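Local coordinates for AvrRpt2 (Erwinia amylovora, PDB 6HQZ), which probably acts as a secreted papain-like cysteine protease of the C70 family, a type III effector that the fire blight pathogen delivers into plant cells, at residues 53-58 and 67-72; 85-90 and 107-112; 102-107 and 140-145. One frame throughout, in Å; residues are numbered along the deposited sequence.

Contact 1: 53-58 and 67-72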
ATOM      1  N   GLN A  53       3.998  11.237  31.144  1.00 68.60           N
ATOM      2  CA  GLN A  53       5.342  11.781  30.944  1.00 68.37           C
ATOM      3  C   GLN A  53       5.986  11.203  29.742  1.00 62.73           C
ATOM      4  O   GLN A  53       6.531  11.965  28.959  1.00 60.82           O
ATOM      5  CB  GLN A  53       6.314  11.491  32.119  1.00 72.22           C
ATOM      6  CG  GLN A  53       7.782  11.908  31.799  1.00 73.85           C
ATOM      7  CD  GLN A  53       8.762  11.935  32.976  1.00 76.58           C
ATOM      8  OE1 GLN A  53       8.385  12.145  34.130  1.00 79.98           O
ATOM      9  NE2 GLN A  53      10.044  11.762  32.665  1.00 75.59           N
ATOM     10  N   GLN A  54       6.034   9.859  29.657  1.00 58.57           N
ATOM     11  CA  GLN A  54       6.684   9.193  28.544  1.00 56.32           C
ATOM     12  C   GLN A  54       5.885   9.509  27.269  1.00 51.81           C
ATOM     13  O   GLN A  54       6.489   9.626  26.216  1.00 50.24           O
ATOM     14  CB  GLN A  54       6.881   7.655  28.741  1.00 56.65           C
ATOM     15  CG  GLN A  54       8.233   7.220  29.355  1.00 59.94           C
ATOM     16  CD  GLN A  54       9.450   7.239  28.388  1.00 60.77           C
ATOM     17  OE1 GLN A  54      10.013   8.314  28.071  1.00 63.81           O
ATOM     18  NE2 GLN A  54       9.913   6.051  27.992  1.00 58.48           N
ATOM     19  N   ARG A  55       4.560   9.692  27.381  1.00 48.98           N
ATOM     20  CA  ARG A  55       3.757  10.166  26.242  1.00 46.86           C
ATOM     21  C   ARG A  55       4.192  11.557  25.766  1.00 48.57           C
ATOM     22  O   ARG A  55       4.301  11.789  24.566  1.00 47.18           O
ATOM     23  CB  ARG A  55       2.234  10.183  26.548  1.00 46.71           C
ATOM     24  CG  ARG A  55       1.320  10.654  25.381  1.00 45.25           C
ATOM     25  CD  ARG A  55       1.557   9.832  24.094  1.00 42.28           C
ATOM     26  NE  ARG A  55       0.702  10.279  22.994  1.00 41.52           N
ATOM     27  CZ  ARG A  55       0.787   9.857  21.735  1.00 39.67           C
ATOM     28  NH1 ARG A  55       1.722   8.993  21.362  1.00 36.81           N
ATOM     29  NH2 ARG A  55      -0.054  10.336  20.819  1.00 39.82           N
ATOM     30  N   GLU A  56       4.444  12.465  26.705  1.00 51.04           N
ATOM     31  CA  GLU A  56       4.974  13.811  26.375  1.00 54.45           C
ATOM     32  C   GLU A  56       6.371  13.751  25.730  1.00 53.26           C
ATOM     33  O   GLU A  56       6.610  14.389  24.703  1.00 51.64           O
ATOM     34  CB  GLU A  56       5.036  14.721  27.607  1.00 58.13           C
ATOM     35  CG  GLU A  56       5.504  16.143  27.266  1.00 61.64           C
ATOM     36  CD  GLU A  56       5.071  17.204  28.257  1.00 66.17           C
ATOM     37  OE1 GLU A  56       5.125  16.967  29.484  1.00 68.42           O
ATOM     38  OE2 GLU A  56       4.710  18.313  27.801  1.00 69.56           O
ATOM     39  N   ASP A  57       7.268  12.985  26.353  1.00 53.51           N
ATOM     40  CA  ASP A  57       8.633  12.765  25.851  1.00 53.94           C
ATOM     41  C   ASP A  57       8.668  12.227  24.432  1.00 50.07           C
ATOM     42  O   ASP A  57       9.402  12.708  23.582  1.00 50.78           O
ATOM     43  CB  ASP A  57       9.397  11.776  26.737  1.00 54.48           C
ATOM     44  CG  ASP A  57       9.776  12.351  28.066  1.00 58.83           C
ATOM     45  OD1 ASP A  57       9.726  13.588  28.257  1.00 64.09           O
ATOM     46  OD2 ASP A  57      10.139  11.538  28.957  1.00 61.58           O
ATOM     47  N   VAL A  58       7.860  11.231  24.169  1.00 46.83           N
ATOM     48  CA  VAL A  58       7.802  10.670  22.832  1.00 44.39           C
ATOM     49  C   VAL A  58       7.192  11.594  21.771  1.00 44.08           C
ATOM     50  O   VAL A  58       7.640  11.586  20.636  1.00 42.32           O
ATOM     51  CB  VAL A  58       7.039   9.348  22.840  1.00 43.03           C
ATOM     52  CG1 VAL A  58       6.958   8.743  21.451  1.00 41.53           C
ATOM     53  CG2 VAL A  58       7.774   8.374  23.736  1.00 43.45           C
ATOM     54  N   LEU A  67       9.048  11.976  12.880  1.00 42.44           N
ATOM     55  CA  LEU A  67       8.426  10.666  12.967  1.00 39.23           C
ATOM     56  C   LEU A  67       6.944  10.906  13.262  1.00 38.61           C
ATOM     57  O   LEU A  67       6.559  11.954  13.778  1.00 39.71           O
ATOM     58  CB  LEU A  67       9.072   9.846  14.063  1.00 38.23           C
ATOM     59  CG  LEU A  67      10.552   9.447  13.999  1.00 39.38           C
ATOM     60  CD1 LEU A  67      10.898   8.820  15.343  1.00 38.77           C
ATOM     61  CD2 LEU A  67      10.821   8.391  12.939  1.00 38.63           C
ATOM     62  N   ALA A  68       6.120   9.966  12.845  1.00 36.61           N
ATOM     63  CA  ALA A  68       4.705   9.962  13.105  1.00 36.54           C
ATOM     64  C   ALA A  68       4.201   8.563  13.421  1.00 33.42           C
ATOM     65  O   ALA A  68       4.843   7.552  13.099  1.00 32.61           O
ATOM     66  CB  ALA A  68       3.942  10.497  11.909  1.00 39.23           C
ATOM     67  N   GLU A  69       3.025   8.541  14.029  1.00 33.37           N
ATOM     68  CA  GLU A  69       2.430   7.291  14.500  1.00 31.82           C
ATOM     69  C   GLU A  69       1.225   6.894  13.707  1.00 32.41           C
ATOM     70  O   GLU A  69       0.493   7.731  13.188  1.00 34.31           O
ATOM     71  CB  GLU A  69       2.062   7.371  15.969  1.00 31.61           C
ATOM     72  CG  GLU A  69       0.945   8.353  16.341  1.00 33.21           C
ATOM     73  CD  GLU A  69       0.940   8.746  17.815  1.00 33.96           C
ATOM     74  OE1 GLU A  69       1.900   8.442  18.591  1.00 33.66           O
ATOM     75  OE2 GLU A  69      -0.055   9.331  18.228  1.00 34.77           O
ATOM     76  N   VAL A  70       1.030   5.612  13.636  1.00 31.31           N
ATOM     77  CA  VAL A  70      -0.125   5.027  12.974  1.00 32.29           C
ATOM     78  C   VAL A  70      -1.316   5.029  13.933  1.00 32.81           C
ATOM     79  O   VAL A  70      -1.170   4.570  15.066  1.00 31.45           O
ATOM     80  CB  VAL A  70       0.190   3.561  12.646  1.00 30.33           C
ATOM     81  CG1 VAL A  70      -1.061   2.892  12.055  1.00 31.77           C
ATOM     82  CG2 VAL A  70       1.381   3.432  11.711  1.00 30.23           C
ATOM     83  N   SER A  71      -2.487   5.493  13.486  1.00 34.14           N
ATOM     84  CA  SER A  71      -3.706   5.439  14.265  1.00 35.33           C
ATOM     85  C   SER A  71      -4.126   4.026  14.431  1.00 34.24           C
ATOM     86  O   SER A  71      -4.414   3.330  13.449  1.00 34.26           O
ATOM     87  CB  SER A  71      -4.861   6.161  13.580  1.00 38.95           C
ATOM     88  OG  SER A  71      -4.555   7.511  13.572  1.00 42.68           O
ATOM     89  N   LEU A  72      -4.138   3.592  15.680  1.00 33.04           N
ATOM     90  CA  LEU A  72      -4.456   2.232  16.010  1.00 31.66           C
ATOM     91  C   LEU A  72      -5.929   1.921  15.939  1.00 33.40           C
ATOM     92  O   LEU A  72      -6.754   2.662  16.465  1.00 32.92           O
ATOM     93  CB  LEU A  72      -3.937   1.901  17.414  1.00 31.28           C
ATOM     94  CG  LEU A  72      -2.410   2.049  17.520  1.00 29.75           C
ATOM     95  CD1 LEU A  72      -1.985   1.717  18.950  1.00 29.51           C
ATOM     96  CD2 LEU A  72      -1.642   1.141  16.554  1.00 29.98           C
TER
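A two-pronged salt bridge between R55 and E69 ties helix 49-65 to the short strand 67-69 that follows it in the chain, at the surface of the protease domain. The guanidinium presents its NH1/NH2 end to the carboxylate, so each oxygen receives its own nitrogen: NH1 of R55 lies 2.8 Å from OE1 of E69, and NH2 of R55 lies 2.8 Å from OE2 of E69. Both bonds are nearly straight, and each oxygen accepts through its syn lone pair, the one on the side of its twin. The carboxylate carbon CD of E69 sits at the guanidinium edge, in its plane, and the two flat groups are turned only 13° apart. Two parallel bonds of this kind also fix the rotation of both groups.

In this papain-like fold, strand 67-69 is one outermost strand of the chain's antiparallel sheet and pairs with strand 149-152. The side chains of R55 and E69 alone join segments 53-58 and 67-72, reaching for each other from opposite directions. The R55 chain leaves the helix with CG anti to the backbone N, then bends at chi2 (55°) before running on extended to the guanidinium. E69 starts with CG between its backbone N and carbonyl carbon (chi1 66°) and stretches out beyond that point. NH1 has a second partner, ND1 of H147, in the loop leading into strand 149-152; the side chain of E69 touches this same histidine, while R55 also packs on the neighbouring P146.

Contact 2: 85-90 and 107-112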
ATOM      1  N   ASN A  85      -1.163  -1.974   3.226  1.00 36.87           N
ATOM      2  CA  ASN A  85      -1.538  -0.637   2.856  1.00 39.99           C
ATOM      3  C   ASN A  85      -0.669   0.368   3.638  1.00 37.84           C
ATOM      4  O   ASN A  85      -0.129   1.281   3.045  1.00 37.44           O
ATOM      5  CB  ASN A  85      -3.030  -0.486   3.141  1.00 41.94           C
ATOM      6  CG  ASN A  85      -3.572   0.889   2.859  1.00 45.74           C
ATOM      7  OD1 ASN A  85      -3.085   1.634   1.989  1.00 47.05           O
ATOM      8  ND2 ASN A  85      -4.671   1.213   3.562  1.00 48.02           N
ATOM      9  N   LEU A  86      -0.531   0.181   4.960  1.00 34.97           N
ATOM     10  CA  LEU A  86       0.257   1.093   5.795  1.00 34.34           C
ATOM     11  C   LEU A  86       1.723   1.193   5.370  1.00 33.59           C
ATOM     12  O   LEU A  86       2.269   2.295   5.277  1.00 34.96           O
ATOM     13  CB  LEU A  86       0.166   0.706   7.285  1.00 32.98           C
ATOM     14  CG  LEU A  86      -1.183   1.103   7.927  1.00 33.96           C
ATOM     15  CD1 LEU A  86      -1.345   0.513   9.330  1.00 33.60           C
ATOM     16  CD2 LEU A  86      -1.349   2.621   7.990  1.00 35.52           C
ATOM     17  N   LEU A  87       2.347   0.050   5.113  1.00 32.86           N
ATOM     18  CA  LEU A  87       3.753   0.015   4.614  1.00 32.57           C
ATOM     19  C   LEU A  87       3.930   0.676   3.241  1.00 35.05           C
ATOM     20  O   LEU A  87       4.914   1.374   2.957  1.00 34.43           O
ATOM     21  CB  LEU A  87       4.195  -1.443   4.520  1.00 32.24           C
ATOM     22  CG  LEU A  87       4.384  -2.185   5.833  1.00 30.08           C
ATOM     23  CD1 LEU A  87       4.384  -3.683   5.651  1.00 29.71           C
ATOM     24  CD2 LEU A  87       5.644  -1.709   6.486  1.00 29.61           C
ATOM     25  N   CYS A  88       2.943   0.465   2.401  1.00 37.41           N
ATOM     26  CA  CYS A  88       2.879   1.112   1.068  1.00 39.87           C
ATOM     27  C   CYS A  88       2.829   2.654   1.155  1.00 40.90           C
ATOM     28  O   CYS A  88       3.501   3.331   0.389  1.00 41.42           O
ATOM     29  CB  CYS A  88       1.671   0.567   0.316  1.00 42.69           C
ATOM     30  SG  CYS A  88       1.535   1.137  -1.399  1.00 47.75           S
ATOM     31  N   ARG A  89       2.130   3.203   2.161  1.00 40.14           N
ATOM     32  CA  ARG A  89       2.035   4.655   2.313  1.00 42.05           C
ATOM     33  C   ARG A  89       3.217   5.282   2.974  1.00 41.53           C
ATOM     34  O   ARG A  89       3.680   6.334   2.549  1.00 41.38           O
ATOM     35  CB  ARG A  89       0.816   5.034   3.122  1.00 43.14           C
ATOM     36  CG  ARG A  89      -0.459   4.733   2.406  1.00 46.96           C
ATOM     37  CD  ARG A  89      -1.604   4.724   3.383  1.00 48.14           C
ATOM     38  NE  ARG A  89      -2.743   4.101   2.735  1.00 50.80           N
ATOM     39  CZ  ARG A  89      -3.928   4.657   2.581  1.00 56.70           C
ATOM     40  NH1 ARG A  89      -4.176   5.882   3.050  1.00 59.85           N
ATOM     41  NH2 ARG A  89      -4.882   3.980   1.941  1.00 58.76           N
ATOM     42  N   HIS A  90       3.698   4.624   4.049  1.00 38.70           N
ATOM     43  CA  HIS A  90       4.586   5.238   5.020  1.00 39.45           C
ATOM     44  C   HIS A  90       5.984   4.668   5.053  1.00 39.08           C
ATOM     45  O   HIS A  90       6.873   5.314   5.578  1.00 40.13           O
ATOM     46  CB  HIS A  90       3.964   5.063   6.414  1.00 39.52           C
ATOM     47  CG  HIS A  90       2.590   5.642   6.487  1.00 42.01           C
ATOM     48  ND1 HIS A  90       1.476   4.887   6.791  1.00 42.16           N
ATOM     49  CD2 HIS A  90       2.147   6.886   6.200  1.00 43.13           C
ATOM     50  CE1 HIS A  90       0.407   5.666   6.739  1.00 44.25           C
ATOM     51  NE2 HIS A  90       0.789   6.883   6.391  1.00 45.33           N
ATOM     52  N   SER A 107      11.059  -3.471  16.854  1.00 21.50           N
ATOM     53  CA  SER A 107      11.437  -4.111  15.609  1.00 21.93           C
ATOM     54  C   SER A 107      10.912  -3.306  14.482  1.00 21.33           C
ATOM     55  O   SER A 107      10.117  -2.376  14.685  1.00 21.24           O
ATOM     56  CB  SER A 107      10.881  -5.525  15.547  1.00 22.48           C
ATOM     57  OG  SER A 107      11.483  -6.360  16.534  1.00 24.91           O
ATOM     58  N   VAL A 108      11.346  -3.624  13.275  1.00 22.47           N
ATOM     59  CA  VAL A 108      10.915  -2.888  12.100  1.00 22.19           C
ATOM     60  C   VAL A 108      10.157  -3.721  11.148  1.00 22.73           C
ATOM     61  O   VAL A 108      10.707  -4.687  10.613  1.00 23.55           O
ATOM     62  CB  VAL A 108      12.133  -2.265  11.345  1.00 23.56           C
ATOM     63  CG1 VAL A 108      11.587  -1.537  10.087  1.00 25.14           C
ATOM     64  CG2 VAL A 108      12.887  -1.289  12.250  1.00 23.38           C
ATOM     65  N   LEU A 109       8.879  -3.352  10.956  1.00 23.00           N
ATOM     66  CA  LEU A 109       7.969  -3.991  10.020  1.00 23.28           C
ATOM     67  C   LEU A 109       8.367  -3.594   8.615  1.00 23.92           C
ATOM     68  O   LEU A 109       8.470  -2.383   8.328  1.00 26.10           O
ATOM     69  CB  LEU A 109       6.537  -3.542  10.226  1.00 22.67           C
ATOM     70  CG  LEU A 109       5.501  -4.252   9.354  1.00 23.36           C
ATOM     71  CD1 LEU A 109       5.429  -5.781   9.572  1.00 22.02           C
ATOM     72  CD2 LEU A 109       4.195  -3.545   9.646  1.00 24.28           C
ATOM     73  N   THR A 110       8.554  -4.584   7.768  1.00 24.61           N
ATOM     74  CA  THR A 110       8.969  -4.326   6.340  1.00 26.78           C
ATOM     75  C   THR A 110       8.045  -4.873   5.238  1.00 28.90           C
ATOM     76  O   THR A 110       8.140  -4.431   4.071  1.00 31.14           O
ATOM     77  CB  THR A 110      10.370  -4.867   6.048  1.00 27.06           C
ATOM     78  OG1 THR A 110      10.337  -6.326   6.051  1.00 26.75           O
ATOM     79  CG2 THR A 110      11.368  -4.269   7.051  1.00 27.12           C
ATOM     80  N   GLY A 111       7.295  -5.933   5.537  1.00 27.68           N
ATOM     81  CA  GLY A 111       6.413  -6.504   4.594  1.00 28.90           C
ATOM     82  C   GLY A 111       5.432  -7.469   5.190  1.00 28.58           C
ATOM     83  O   GLY A 111       5.433  -7.701   6.385  1.00 28.48           O
ATOM     84  N   ILE A 112       4.602  -8.047   4.340  1.00 31.32           N
ATOM     85  CA  ILE A 112       3.551  -9.031   4.747  1.00 31.76           C
ATOM     86  C   ILE A 112       3.687 -10.226   3.863  1.00 34.63           C
ATOM     87  O   ILE A 112       3.812 -10.102   2.614  1.00 34.43           O
ATOM     88  CB  ILE A 112       2.129  -8.447   4.586  1.00 35.05           C
ATOM     89  CG1 ILE A 112       1.981  -7.171   5.434  1.00 33.46           C
ATOM     90  CG2 ILE A 112       1.037  -9.469   4.948  1.00 35.43           C
ATOM     91  CD1 ILE A 112       2.182  -7.365   6.947  1.00 33.10           C
TER
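L87 and L109 meet at about a right angle where helix 80-90 packs on strand 104-113, a strand in the interior of the antiparallel sheet of this papain-like fold. The axes of segments 85-90 and 107-112 come within 8.6 Å, their N-to-C directions 120° apart. L87 points its CB at the strand and does nearly all the work from the helix side. Its CG is anti to the carbonyl carbon, and its two methyls part over the strand. CD2 goes to L109, 3.8 Å from CG of that leucine and 3.4 Å from its carbonyl O. CD1 turns toward the backbone further on, 3.6 Å from CA of G111, with CG1 of I112 more loosely placed at 4.2 Å.

That backbone is irregular: T110 and G111 both face I120 on the next strand, a classic beta bulge. CD1 of L87 rests on the main chain at G111, on the face opposite to the one where a side chain would project. L109 and I112 send their CB atoms toward the helix, whereas T110 points away, and F3 and I93 add to the hydrophobic packing around L87.

The helix also faces the second subunit, since C88 forms a disulfide with C88 of that chain. Along one turn of the helix R89 reaches back to N85, gripping a single oxygen side-on: OD1 of N85 takes NE of R89 at 2.6 Å, from above the amide plane, and NH2 of R89 at 3.0 Å, in that plane and on a lone pair.

Contact 3: 102-107 and 140-145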
ATOM      1  N   GLY A 102       8.314 -11.775  28.473  1.00 36.84           N
ATOM      2  CA  GLY A 102       7.783 -10.660  29.291  1.00 36.31           C
ATOM      3  C   GLY A 102       8.388  -9.271  29.010  1.00 34.59           C
ATOM      4  O   GLY A 102       7.804  -8.222  29.312  1.00 35.76           O
ATOM      5  N   SER A 103       9.523  -9.263  28.361  1.00 32.93           N
ATOM      6  CA  SER A 103      10.178  -8.014  28.003  1.00 32.03           C
ATOM      7  C   SER A 103       9.633  -7.364  26.731  1.00 27.03           C
ATOM      8  O   SER A 103       9.037  -7.998  25.860  1.00 24.41           O
ATOM      9  CB  SER A 103      11.673  -8.261  27.895  1.00 32.51           C
ATOM     10  OG  SER A 103      11.834  -9.196  26.897  1.00 34.17           O
ATOM     11  N   TRP A 104       9.830  -6.066  26.664  1.00 25.96           N
ATOM     12  CA  TRP A 104       9.384  -5.275  25.563  1.00 24.23           C
ATOM     13  C   TRP A 104      10.580  -5.085  24.606  1.00 23.18           C
ATOM     14  O   TRP A 104      11.734  -4.991  25.038  1.00 24.15           O
ATOM     15  CB  TRP A 104       8.841  -3.916  26.013  1.00 25.18           C
ATOM     16  CG  TRP A 104       7.522  -4.057  26.709  1.00 26.40           C
ATOM     17  CD1 TRP A 104       7.351  -4.354  28.036  1.00 29.78           C
ATOM     18  CD2 TRP A 104       6.246  -4.064  26.131  1.00 25.97           C
ATOM     19  NE1 TRP A 104       6.010  -4.478  28.325  1.00 29.42           N
ATOM     20  CE2 TRP A 104       5.314  -4.293  27.165  1.00 28.55           C
ATOM     21  CE3 TRP A 104       5.771  -3.876  24.821  1.00 24.91           C
ATOM     22  CZ2 TRP A 104       3.940  -4.332  26.937  1.00 28.43           C
ATOM     23  CZ3 TRP A 104       4.436  -3.959  24.601  1.00 25.46           C
ATOM     24  CH2 TRP A 104       3.525  -4.161  25.669  1.00 26.75           C
ATOM     25  N   HIS A 105      10.263  -5.006  23.349  1.00 22.44           N
ATOM     26  CA  HIS A 105      11.246  -4.876  22.259  1.00 22.88           C
ATOM     27  C   HIS A 105      10.734  -3.974  21.146  1.00 23.17           C
ATOM     28  O   HIS A 105       9.525  -3.801  20.980  1.00 22.89           O
ATOM     29  CB  HIS A 105      11.567  -6.294  21.686  1.00 23.81           C
ATOM     30  CG  HIS A 105      12.194  -7.175  22.688  1.00 27.82           C
ATOM     31  ND1 HIS A 105      13.552  -7.282  22.823  1.00 29.38           N
ATOM     32  CD2 HIS A 105      11.654  -7.870  23.720  1.00 30.74           C
ATOM     33  CE1 HIS A 105      13.828  -8.098  23.819  1.00 31.43           C
ATOM     34  NE2 HIS A 105      12.695  -8.450  24.399  1.00 32.83           N
ATOM     35  N   MET A 106      11.655  -3.491  20.309  1.00 23.28           N
ATOM     36  CA  MET A 106      11.313  -2.753  19.146  1.00 22.57           C
ATOM     37  C   MET A 106      11.861  -3.447  17.932  1.00 23.35           C
ATOM     38  O   MET A 106      12.994  -3.941  17.987  1.00 24.67           O
ATOM     39  CB  MET A 106      11.906  -1.372  19.227  1.00 25.77           C
ATOM     40  CG  MET A 106      11.266  -0.431  20.187  1.00 27.55           C
ATOM     41  SD  MET A 106      12.202   1.096  20.185  1.00 33.50           S
ATOM     42  CE  MET A 106      11.815   1.651  18.529  1.00 30.67           C
ATOM     43  N   SER A 107      11.059  -3.471  16.854  1.00 21.50           N
ATOM     44  CA  SER A 107      11.437  -4.111  15.609  1.00 21.93           C
ATOM     45  C   SER A 107      10.912  -3.306  14.482  1.00 21.33           C
ATOM     46  O   SER A 107      10.117  -2.376  14.685  1.00 21.24           O
ATOM     47  CB  SER A 107      10.881  -5.525  15.547  1.00 22.48           C
ATOM     48  OG  SER A 107      11.483  -6.360  16.534  1.00 24.91           O
ATOM     49  N   ARG A 140       0.586  -9.103  20.605  1.00 24.54           N
ATOM     50  CA  ARG A 140       1.752  -8.599  21.368  1.00 25.14           C
ATOM     51  C   ARG A 140       2.114  -7.176  21.116  1.00 22.65           C
ATOM     52  O   ARG A 140       2.906  -6.634  21.853  1.00 21.13           O
ATOM     53  CB  ARG A 140       2.947  -9.496  21.072  1.00 24.90           C
ATOM     54  CG  ARG A 140       2.665 -10.936  21.443  1.00 27.65           C
ATOM     55  CD  ARG A 140       3.849 -11.838  21.212  1.00 29.79           C
ATOM     56  NE  ARG A 140       3.560 -13.129  21.835  1.00 34.62           N
ATOM     57  CZ  ARG A 140       3.565 -13.319  23.154  1.00 36.17           C
ATOM     58  NH1 ARG A 140       3.921 -12.324  23.996  1.00 36.51           N
ATOM     59  NH2 ARG A 140       3.215 -14.494  23.644  1.00 40.28           N
ATOM     60  N   LEU A 141       1.478  -6.529  20.141  1.00 23.15           N
ATOM     61  CA  LEU A 141       1.716  -5.129  19.884  1.00 22.65           C
ATOM     62  C   LEU A 141       1.374  -4.274  21.084  1.00 23.35           C
ATOM     63  O   LEU A 141       0.471  -4.634  21.892  1.00 23.75           O
ATOM     64  CB  LEU A 141       0.854  -4.645  18.689  1.00 23.64           C
ATOM     65  CG  LEU A 141       1.058  -3.219  18.224  1.00 24.02           C
ATOM     66  CD1 LEU A 141       2.440  -2.926  17.640  1.00 22.98           C
ATOM     67  CD2 LEU A 141      -0.006  -2.899  17.171  1.00 24.87           C
ATOM     68  N   ALA A 142       2.119  -3.195  21.247  1.00 21.45           N
ATOM     69  CA  ALA A 142       1.874  -2.252  22.347  1.00 22.70           C
ATOM     70  C   ALA A 142       0.589  -1.404  22.228  1.00 22.69           C
ATOM     71  O   ALA A 142       0.659  -0.220  22.305  1.00 23.25           O
ATOM     72  CB  ALA A 142       3.078  -1.341  22.502  1.00 23.01           C
ATOM     73  N   TRP A 143      -0.553  -2.055  22.219  1.00 23.76           N
ATOM     74  CA  TRP A 143      -1.862  -1.414  22.032  1.00 25.65           C
ATOM     75  C   TRP A 143      -2.169  -0.332  23.034  1.00 26.69           C
ATOM     76  O   TRP A 143      -2.915   0.570  22.737  1.00 28.36           O
ATOM     77  CB  TRP A 143      -2.955  -2.457  22.085  1.00 26.31           C
ATOM     78  CG  TRP A 143      -2.909  -3.383  20.985  1.00 26.33           C
ATOM     79  CD1 TRP A 143      -2.484  -4.646  21.017  1.00 26.21           C
ATOM     80  CD2 TRP A 143      -3.297  -3.116  19.647  1.00 25.10           C
ATOM     81  NE1 TRP A 143      -2.601  -5.219  19.785  1.00 26.13           N
ATOM     82  CE2 TRP A 143      -3.078  -4.292  18.912  1.00 25.64           C
ATOM     83  CE3 TRP A 143      -3.831  -2.002  18.999  1.00 26.77           C
ATOM     84  CZ2 TRP A 143      -3.363  -4.393  17.531  1.00 24.44           C
ATOM     85  CZ3 TRP A 143      -4.168  -2.109  17.628  1.00 26.31           C
ATOM     86  CH2 TRP A 143      -3.899  -3.292  16.913  1.00 26.64           C
ATOM     87  N   ARG A 144      -1.558  -0.386  24.207  1.00 28.42           N
ATOM     88  CA  ARG A 144      -1.850   0.540  25.268  1.00 32.02           C
ATOM     89  C   ARG A 144      -1.414   1.955  24.974  1.00 32.12           C
ATOM     90  O   ARG A 144      -1.947   2.910  25.592  1.00 32.62           O
ATOM     91  CB  ARG A 144      -1.259   0.098  26.621  1.00 35.42           C
ATOM     92  CG  ARG A 144      -1.539   1.032  27.763  1.00 40.71           C
ATOM     93  CD  ARG A 144      -1.024   0.466  29.071  1.00 43.69           C
ATOM     94  NE  ARG A 144      -1.972   0.749  30.105  1.00 49.12           N
ATOM     95  CZ  ARG A 144      -1.917   0.195  31.309  1.00 52.72           C
ATOM     96  NH1 ARG A 144      -0.933  -0.668  31.622  1.00 55.03           N
ATOM     97  NH2 ARG A 144      -2.847   0.500  32.193  1.00 58.03           N
ATOM     98  N   VAL A 145      -0.495   2.125  24.047  1.00 28.48           N
ATOM     99  CA  VAL A 145       0.054   3.473  23.789  1.00 30.62           C
ATOM    100  C   VAL A 145      -0.197   3.850  22.344  1.00 29.44           C
ATOM    101  O   VAL A 145      -0.119   2.975  21.455  1.00 29.99           O
ATOM    102  CB  VAL A 145       1.553   3.617  24.126  1.00 29.85           C
ATOM    103  CG1 VAL A 145       1.744   3.445  25.637  1.00 31.60           C
ATOM    104  CG2 VAL A 145       2.439   2.657  23.343  1.00 28.46           C
TER
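Around W104 and A142 the two backbones stay well apart, 8.7 Å between their CA atoms: one is the start of strand 104-113, extended, and the other a tightly turned loop between helix 134-140 and strand 149-152. A142 is the centre of an inverse gamma turn and also opens a type I beta turn that ends at V145, closed by the bond from V145 N to A142 O (3.1 Å). The contact thus joins the sheet of the papain-like fold to the loop that brings the chain back to it for its last strand.

A single aromatic side chain fills the distance. W104 leaves its strand with CG beside the backbone N and anti to the carbonyl carbon (chi1 -72°), and the six-membered part of the indole swings over to the loop. Its CZ3 corner does the touching, 3.6 Å from the methyl CB of A142 and 3.8 Å from CA of the same residue. The approach is oblique. Carbonyl O of R140 is a looser neighbour, 4.1 Å from CZ3. Y44 of helix 40-45 packs on both W104 and A142.

The loop is held by strand 93-98 as well: A142 pairs by backbone with G96 and R140 with Q98, whose carbonyl O also receives NH1 of R140. Within the loop, CD2 of L141 lies over one face of the W143 indole, 3.7 Å from the ring plane and nearer the ring's margin than its middle. Back on the strand side, S103 and H105, on the side of the strand turned from the W104 side chain, share a hydrogen bond of 2.7 Å between OG of S103 and NE2 of H105.

In the fold
Contact 2 is the buried one, contact 1 lies at the surface and contact 3 is partly buried, and their chemistry follows suit: leucine methyls against leucine and bare backbone in contact 2, a charged pair in contact 1, one indole corner on an alanine in contact 3. Contacts 2 and 3 both use strand 104-113 and share S107, yet they sit on opposite sides of the chain's centre, about 17 Å apart between centres. Contact 1 reaches the same sheet at its edge. It touches both others by packing: V70 meets L86 of contact 2, and L72 lies against W143 and V145 of contact 3.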